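Local coordinates for alpha,alpha-trehalose-phosphate synthase (UDP-forming) (Burkholderia multivorans, PDB 5UOF), which belongs to glycosyltransferase family 20, whose members have the GT-B fold of two Rossmann-like domains, at residues 112-116 with 181-185. Residues are numbered along the deposited sequence; the frame is centred on the assembly and turned at random.
With EDO (1,2-ethanediol), chain I.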
loop_
_atom_site.group_PDB
_atom_site.type_symbol
_atom_site.label_atom_id
_atom_site.label_comp_id
_atom_site.label_asym_id
_atom_site.label_seq_id
_atom_site.Cartn_x
_atom_site.Cartn_y
_atom_site.Cartn_z
ATOM N N TYR A 112 2.583 -16.767 13.142
ATOM C CA TYR A 112 3.835 -16.032 13.260
ATOM C C TYR A 112 4.801 -16.746 14.197
ATOM O O TYR A 112 5.994 -16.868 13.890
ATOM C CB TYR A 112 3.565 -14.594 13.731
ATOM C CG TYR A 112 4.827 -13.773 13.862
ATOM C CD1 TYR A 112 5.701 -13.630 12.781
ATOM C CD2 TYR A 112 5.155 -13.146 15.054
ATOM C CE1 TYR A 112 6.866 -12.896 12.899
ATOM C CE2 TYR A 112 6.327 -12.402 15.181
ATOM C CZ TYR A 112 7.172 -12.286 14.098
ATOM O OH TYR A 112 8.320 -11.545 14.218
ATOM N N ALA A 113 4.304 -17.232 15.341
ATOM C CA ALA A 113 5.155 -18.028 16.223
ATOM C C ALA A 113 5.706 -19.245 15.490
ATOM O O ALA A 113 6.868 -19.626 15.691
ATOM C CB ALA A 113 4.384 -18.467 17.469
ATOM N N GLY A 114 4.887 -19.864 14.636
ATOM C CA GLY A 114 5.347 -21.034 13.896
ATOM C C GLY A 114 6.440 -20.704 12.896
ATOM O O GLY A 114 7.362 -21.494 12.683
ATOM N N TYR A 115 6.328 -19.547 12.247
ATOM C CA TYR A 115 7.361 -19.039 11.344
ATOM C C TYR A 115 8.694 -18.873 12.058
ATOM O O TYR A 115 9.739 -19.352 11.586
ATOM C CB TYR A 115 6.858 -17.708 10.795
ATOM C CG TYR A 115 7.767 -16.871 9.948
ATOM C CD1 TYR A 115 8.164 -17.290 8.692
ATOM C CD2 TYR A 115 8.132 -15.597 10.358
ATOM C CE1 TYR A 115 8.956 -16.481 7.887
ATOM C CE2 TYR A 115 8.905 -14.780 9.561
ATOM C CZ TYR A 115 9.317 -15.229 8.324
ATOM O OH TYR A 115 10.080 -14.418 7.511
ATOM N N LEU A 116 8.675 -18.214 13.221
ATOM C CA LEU A 116 9.889 -18.120 14.023
ATOM C C LEU A 116 10.398 -19.503 14.415
ATOM O O LEU A 116 11.606 -19.772 14.345
ATOM C CB LEU A 116 9.638 -17.272 15.268
ATOM C CG LEU A 116 9.131 -15.847 15.012
ATOM C CD1 LEU A 116 9.146 -15.039 16.310
ATOM C CD2 LEU A 116 9.908 -15.151 13.896
ATOM N N GLU A 181 9.870 -6.223 14.691
ATOM C CA GLU A 181 10.703 -7.397 14.940
ATOM C C GLU A 181 11.302 -7.941 13.647
ATOM O O GLU A 181 12.446 -8.418 13.640
ATOM C CB GLU A 181 9.881 -8.468 15.651
ATOM C CG GLU A 181 10.701 -9.659 16.127
ATOM C CD GLU A 181 9.928 -10.559 17.068
ATOM O OE1 GLU A 181 10.489 -10.947 18.117
ATOM O OE2 GLU A 181 8.766 -10.882 16.759
ATOM N N LEU A 182 10.543 -7.894 12.546
ATOM C CA LEU A 182 11.089 -8.337 11.266
ATOM C C LEU A 182 12.288 -7.494 10.867
ATOM O O LEU A 182 13.293 -8.022 10.368
ATOM C CB LEU A 182 10.025 -8.282 10.177
ATOM C CG LEU A 182 8.861 -9.258 10.358
ATOM C CD1 LEU A 182 7.864 -9.064 9.262
ATOM C CD2 LEU A 182 9.354 -10.692 10.372
ATOM N N VAL A 183 12.200 -6.177 11.064
ATOM C CA VAL A 183 13.318 -5.318 10.695
ATOM C C VAL A 183 14.514 -5.578 11.609
ATOM O O VAL A 183 15.666 -5.583 11.154
ATOM C CB VAL A 183 12.875 -3.843 10.694
ATOM C CG1 VAL A 183 14.076 -2.926 10.639
ATOM C CG2 VAL A 183 11.937 -3.572 9.502
ATOM N N LYS A 184 14.266 -5.842 12.899
ATOM C CA LYS A 184 15.352 -6.291 13.771
ATOM C C LYS A 184 16.019 -7.555 13.226
ATOM O O LYS A 184 17.252 -7.656 13.210
ATOM C CB LYS A 184 14.838 -6.535 15.191
ATOM C CG LYS A 184 15.939 -7.000 16.154
ATOM C CD LYS A 184 15.395 -7.271 17.565
ATOM C CE LYS A 184 14.420 -8.434 17.559
ATOM N NZ LYS A 184 13.951 -8.796 18.926
ATOM N N PHE A 185 15.221 -8.530 12.779
ATOM C CA PHE A 185 15.785 -9.736 12.170
ATOM C C PHE A 185 16.665 -9.394 10.977
ATOM O O PHE A 185 17.752 -9.971 10.800
ATOM C CB PHE A 185 14.669 -10.674 11.719
ATOM C CG PHE A 185 13.852 -11.242 12.842
ATOM C CD1 PHE A 185 14.352 -11.311 14.133
ATOM C CD2 PHE A 185 12.584 -11.741 12.588
ATOM C CE1 PHE A 185 13.592 -11.851 15.158
ATOM C CE2 PHE A 185 11.816 -12.277 13.608
ATOM C CZ PHE A 185 12.321 -12.333 14.892
HETATM C C1 EDO I . 13.944 -16.972 14.520
HETATM O O1 EDO I . 13.248 -17.824 15.427
HETATM C C2 EDO I . 14.389 -15.715 15.245
HETATM O O2 EDO I . 15.482 -16.003 16.126
#
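Tyr-112 and Glu-181 make the one hydrogen bond between segments 112-116 and 181-185, which lie on helices 109-127 and 179-186, from Tyr-112 OH to Glu-181 OE2 at 2.7 Å. A chi1 of -180° sets the Tyr-112 ring opposite the backbone N and carries it toward segment 181-185, hydroxyl foremost. The carboxylate oxygen sits at the ring edge, in the ring plane, while the hydroxyl meets it from above the carboxylate plane, 37° out of it.

The other contacts between the segments are mainly apolar. Leu-182 CD2 reaches the edges of two tyrosines, 4.2 Å from Tyr-112 CE1 and equally far from Tyr-115 CE2. Leu-116 CD2 comes within 3.5 Å of Phe-185 CE2, the two side chains crossing at about a right angle, and Phe-185 CE2 also lies 3.6 Å from Tyr-112 OH. Within its own helix, Leu-116 CG lies above one face of the Tyr-112 ring, offset toward the rim.

Separately, a 1,2-ethanediol, probably from crystallisation, donates a hydrogen bond from O1 to Leu-116 O at 2.8 Å and is also hydrogen-bonded to His-148.

The segment axes run nearly parallel, 10° apart, and come no closer than 13.7 Å, so long side chains bridge them within the N-terminal domain. Phe-89 packs against both tyrosines, Leu-94 against Tyr-115 and Leu-182; Tyr-115 OH bonds to Tyr-141 O. A neutral phenol donating a hydrogen bond to the Glu-181 carboxylate would probably help stabilise its negative charge beside the buried tyrosines, Leu-182 and Phe-185.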